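Side-chain contacts in ABC transporter substrate-binding protein (Staphylococcus aureus subsp. aureus NCTC 8325, PDB 3UN6), which probably serves as the zinc-binding, substrate-capturing component of an ABC-type import system at the bacterial cell membrane, its natural substrate being unknown: residues S47-L50 against M51-K54; D243-K246 against S247-M251. One frame throughout, in Å; residues are numbered along the deposited sequence.

How the contacts relate
Contacts 1 and 2 each lie within a single helix, and the two helices pack on one another with the contact centres about 8 Å apart. Contact 1 comes first along the chain, on helix 48-58 of the beta-alpha-beta unit formed with strands 36-41 and 66-71; contact 2 follows nearly two hundred residues later, near the end of helix 234-250. Asn49 spans the gap, its ND2 probably hydrogen-bonded to Tyr244 O at 2.9 Å. Thr53 and Ser247, each turned back onto its own helix, also meet there through a weak bond between hydroxyls. A late helix of the chain thus packs against the first one, which begins just after the zinc ligand His46.

Contact 1: S47-L50 against M51-K54; sequences SANL and MMTK
This is the opening of a helix held together along its own length: the first turns of helix 48-58, the helix of the beta-alpha-beta unit that runs from strand 36-41 to strand 66-71. Ser47 precedes it, directly after the zinc ligand His46, with its side chain about 8 Å from a bound zinc ion. Met52 N bonds to Ala48 O at 3.2 Å, in the carbonyl plane; Lys54 N makes the next but one such bond, to Leu50 O, from somewhat off the plane.

Met51 is a selenomethionine whose chain folds back toward the N-terminal end of the helix. Bends at chi2 (-57°) and chi3 (89°) swing its methyl group round, so that CE lies 3.5 Å from Leu50 CB and 3.7 Å from Ser47 O. Leu50 and Met51 both also pack on Leu69 of the neighbouring strand, while Met51 reaches Ile260 and His264 of helix 254-264. Asn49 crosses Met52 loosely, OD1 standing 4.1 Å from Met52 CB; its ND2 is engaged by Tyr244 O on helix 234-250.

Thr53 gives the turn its second kind of bond. With OG1 beside its own backbone N (chi1 -56°), the hydroxyl turns back toward the preceding turn and donates to Asn49 O at 2.7 Å. The same oxygen takes Thr53 N at 2.9 Å, and the two donors approach from opposite faces of the carbonyl plane.

Contact 2: D243-K246 against S247-M251; sequences DYKK and SGFKM
Ser247 is bonded twice to the residue one turn before it. Its N-H reaches Asp243 O at 3.0 Å in the ordinary helical bond, and OG donates to that same oxygen at 2.9 Å. The hydroxyl gets there because chi1 of -66° sets OG beside the backbone N, facing back along the helix. It comes in well above the carbonyl plane, 37° out of it, whereas the N-H arrives from the opposite face. Two bonds therefore grip the carbonyl oxygen of the buried Asp243.

Lys246 takes part mainly through its backbone. Its carbonyl oxygen accepts Lys250 N at 3.2 Å, a nearly straight bond, and more weakly Phe249 N. The side chain leaves this turn, and its NZ forms a salt bridge with the C-terminal carboxylate of Ser324.

All this happens near the end of helix 234-250, an alpha-helix whose inner side rests on helix 48-58 through Tyr244, Ser247 and Met251, in a chain of the periplasmic-binding-protein clan. On another side, Phe249 and Lys245 run alongside each other in the same direction. Lys245 is stretched out, and its CG passes 4.1 Å from Phe249 CE2. The ring also leans against the backbone: CD2 sits 3.2 Å from Lys245 O, which meets it obliquely, while Lys246 O lies at the ring edge. Beyond CG, Lys245 carries on to the C-terminal end of the chain, where NZ bonds to Tyr318 O of helix 316-320 and to Ala321 O just after it, and makes a cation-pi contact with the Tyr318 ring.

Contact 1: S47-L50 against M51-K54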
loop_
_atom_site.group_PDB
_atom_site.type_symbol
_atom_site.label_atom_id
_atom_site.label_comp_id
_atom_site.label_asym_id
_atom_site.label_seq_id
_atom_site.Cartn_x
_atom_site.Cartn_y
_atom_site.Cartn_z
ATOM N N SER A 47 -5.141 2.646 -0.896
ATOM C CA SER A 47 -6.333 1.949 -1.351
ATOM C C SER A 47 -7.439 2.887 -1.787
ATOM O O SER A 47 -8.512 2.422 -2.142
ATOM C CB SER A 47 -6.864 1.052 -0.205
ATOM O OG SER A 47 -7.491 1.844 0.783
ATOM N N ALA A 48 -7.179 4.200 -1.788
ATOM C CA ALA A 48 -8.198 5.213 -2.053
ATOM C C ALA A 48 -8.772 5.189 -3.473
ATOM O O ALA A 48 -9.890 5.645 -3.679
ATOM C CB ALA A 48 -7.644 6.600 -1.742
ATOM N N ASN A 49 -8.027 4.659 -4.444
ATOM C CA ASN A 49 -8.565 4.565 -5.804
ATOM C C ASN A 49 -9.755 3.591 -5.862
ATOM O O ASN A 49 -10.578 3.698 -6.737
ATOM C CB ASN A 49 -7.510 4.169 -6.843
ATOM C CG ASN A 49 -7.967 4.467 -8.266
ATOM O OD1 ASN A 49 -8.473 5.543 -8.548
ATOM N ND2 ASN A 49 -7.804 3.512 -9.151
ATOM N N LEU A 50 -9.839 2.650 -4.926
ATOM C CA LEU A 50 -11.009 1.764 -4.848
ATOM C C LEU A 50 -12.264 2.566 -4.466
ATOM O O LEU A 50 -13.362 2.272 -4.963
ATOM C CB LEU A 50 -10.798 0.644 -3.826
ATOM C CG LEU A 50 -9.839 -0.471 -4.217
ATOM C CD1 LEU A 50 -9.659 -1.412 -3.036
ATOM C CD2 LEU A 50 -10.368 -1.204 -5.434
HETATM N N MSE A 51 -12.096 3.569 -3.589
HETATM C CA MSE A 51 -13.213 4.419 -3.156
HETATM C C MSE A 51 -13.691 5.223 -4.369
HETATM O O MSE A 51 -14.898 5.363 -4.627
HETATM C CB MSE A 51 -12.796 5.409 -2.053
HETATM C CG MSE A 51 -11.943 4.901 -0.839
HETATM SE SE MSE A 51 -12.634 3.457 0.252
HETATM C CE MSE A 51 -11.897 1.915 -0.741
HETATM N N MSE A 52 -12.739 5.772 -5.119
HETATM C CA MSE A 52 -13.096 6.523 -6.318
HETATM C C MSE A 52 -13.832 5.622 -7.309
HETATM O O MSE A 52 -14.835 6.050 -7.910
HETATM C CB MSE A 52 -11.866 7.125 -6.985
HETATM C CG MSE A 52 -12.190 7.900 -8.185
HETATM SE SE MSE A 52 -13.233 9.547 -7.770
HETATM C CE MSE A 52 -14.070 9.731 -9.494
ATOM N N THR A 53 -13.349 4.387 -7.477
ATOM C CA THR A 53 -13.971 3.429 -8.407
ATOM C C THR A 53 -15.434 3.213 -8.038
ATOM O O THR A 53 -16.311 3.238 -8.899
ATOM C CB THR A 53 -13.201 2.091 -8.432
ATOM O OG1 THR A 53 -11.833 2.349 -8.773
ATOM C CG2 THR A 53 -13.806 1.126 -9.440
ATOM N N LYS A 54 -15.673 3.010 -6.748
ATOM C CA LYS A 54 -16.997 2.863 -6.177
ATOM C C LYS A 54 -17.868 4.087 -6.494
ATOM O O LYS A 54 -19.010 3.942 -6.929
ATOM C CB LYS A 54 -16.860 2.684 -4.657
ATOM C CG LYS A 54 -18.142 2.496 -3.879
ATOM C CD LYS A 54 -18.829 1.237 -4.249
ATOM C CE LYS A 54 -19.990 1.001 -3.332
ATOM N NZ LYS A 54 -20.793 -0.128 -3.822
#

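Contact 2: D243-K246 against S247-M251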
loop_
_atom_site.group_PDB
_atom_site.type_symbol
_atom_site.label_atom_id
_atom_site.label_comp_id
_atom_site.label_asym_id
_atom_site.label_seq_id
_atom_site.Cartn_x
_atom_site.Cartn_y
_atom_site.Cartn_z
ATOM N N ASP A 243 -12.964 0.748 -14.858
ATOM C CA ASP A 243 -13.459 1.788 -13.987
ATOM C C ASP A 243 -12.334 2.227 -13.067
ATOM O O ASP A 243 -12.169 3.402 -12.795
ATOM C CB ASP A 243 -14.668 1.297 -13.200
ATOM C CG ASP A 243 -15.848 1.023 -14.096
ATOM O OD1 ASP A 243 -15.859 1.594 -15.219
ATOM O OD2 ASP A 243 -16.745 0.261 -13.686
ATOM N N TYR A 244 -11.559 1.259 -12.612
ATOM C CA TYR A 244 -10.401 1.511 -11.770
ATOM C C TYR A 244 -9.378 2.398 -12.499
ATOM O O TYR A 244 -8.814 3.311 -11.902
ATOM C CB TYR A 244 -9.791 0.159 -11.353
ATOM C CG TYR A 244 -8.660 0.232 -10.343
ATOM C CD1 TYR A 244 -8.918 0.142 -8.990
ATOM C CD2 TYR A 244 -7.335 0.360 -10.758
ATOM C CE1 TYR A 244 -7.899 0.208 -8.061
ATOM C CE2 TYR A 244 -6.308 0.408 -9.841
ATOM C CZ TYR A 244 -6.602 0.343 -8.486
ATOM O OH TYR A 244 -5.587 0.395 -7.558
ATOM N N LYS A 245 -9.157 2.141 -13.791
ATOM C CA LYS A 245 -8.188 2.907 -14.583
ATOM C C LYS A 245 -8.641 4.368 -14.738
ATOM O O LYS A 245 -7.866 5.295 -14.502
ATOM C CB LYS A 245 -7.967 2.235 -15.930
ATOM C CG LYS A 245 -6.987 2.953 -16.828
ATOM C CD LYS A 245 -6.575 2.057 -17.970
ATOM C CE LYS A 245 -5.554 2.742 -18.868
ATOM N NZ LYS A 245 -5.122 1.823 -19.956
ATOM N N LYS A 246 -9.904 4.559 -15.123
ATOM C CA LYS A 246 -10.487 5.889 -15.245
ATOM C C LYS A 246 -10.350 6.649 -13.911
ATOM O O LYS A 246 -9.956 7.830 -13.884
ATOM C CB LYS A 246 -11.970 5.792 -15.619
ATOM C CG LYS A 246 -12.287 5.097 -16.946
ATOM C CD LYS A 246 -13.805 5.099 -17.220
ATOM C CE LYS A 246 -14.185 4.353 -18.506
ATOM N NZ LYS A 246 -13.535 4.903 -19.723
ATOM N N SER A 247 -10.660 5.951 -12.806
ATOM C CA SER A 247 -10.608 6.540 -11.464
ATOM C C SER A 247 -9.215 7.030 -11.105
ATOM O O SER A 247 -9.053 8.093 -10.491
ATOM C CB SER A 247 -11.083 5.531 -10.410
ATOM O OG SER A 247 -12.460 5.244 -10.591
ATOM N N GLY A 248 -8.220 6.256 -11.519
ATOM C CA GLY A 248 -6.826 6.569 -11.256
ATOM C C GLY A 248 -6.417 7.924 -11.775
ATOM O O GLY A 248 -5.652 8.632 -11.123
ATOM N N PHE A 249 -6.941 8.292 -12.928
ATOM C CA PHE A 249 -6.655 9.605 -13.514
ATOM C C PHE A 249 -7.487 10.708 -12.862
ATOM O O PHE A 249 -6.995 11.811 -12.675
ATOM C CB PHE A 249 -6.824 9.569 -15.025
ATOM C CG PHE A 249 -5.786 8.716 -15.714
ATOM C CD1 PHE A 249 -4.516 9.210 -15.944
ATOM C CD2 PHE A 249 -6.074 7.416 -16.107
ATOM C CE1 PHE A 249 -3.539 8.426 -16.567
ATOM C CE2 PHE A 249 -5.113 6.618 -16.725
ATOM C CZ PHE A 249 -3.837 7.129 -16.957
ATOM N N LYS A 250 -8.735 10.418 -12.510
ATOM C CA LYS A 250 -9.556 11.389 -11.754
ATOM C C LYS A 250 -8.859 11.806 -10.442
ATOM O O LYS A 250 -8.958 12.956 -10.001
ATOM C CB LYS A 250 -10.918 10.779 -11.383
ATOM C CG LYS A 250 -12.057 11.043 -12.311
ATOM C CD LYS A 250 -12.470 12.521 -12.253
ATOM C CE LYS A 250 -13.818 12.748 -12.900
ATOM N NZ LYS A 250 -13.891 12.135 -14.255
HETATM N N MSE A 251 -8.156 10.849 -9.843
HETATM C CA MSE A 251 -7.479 11.024 -8.554
HETATM C C MSE A 251 -6.224 11.877 -8.589
HETATM O O MSE A 251 -5.639 12.151 -7.535
HETATM C CB MSE A 251 -7.176 9.672 -7.945
HETATM C CG MSE A 251 -8.417 8.911 -7.482
HETATM SE SE MSE A 251 -9.223 9.613 -5.810
HETATM C CE MSE A 251 -7.942 8.942 -4.518
#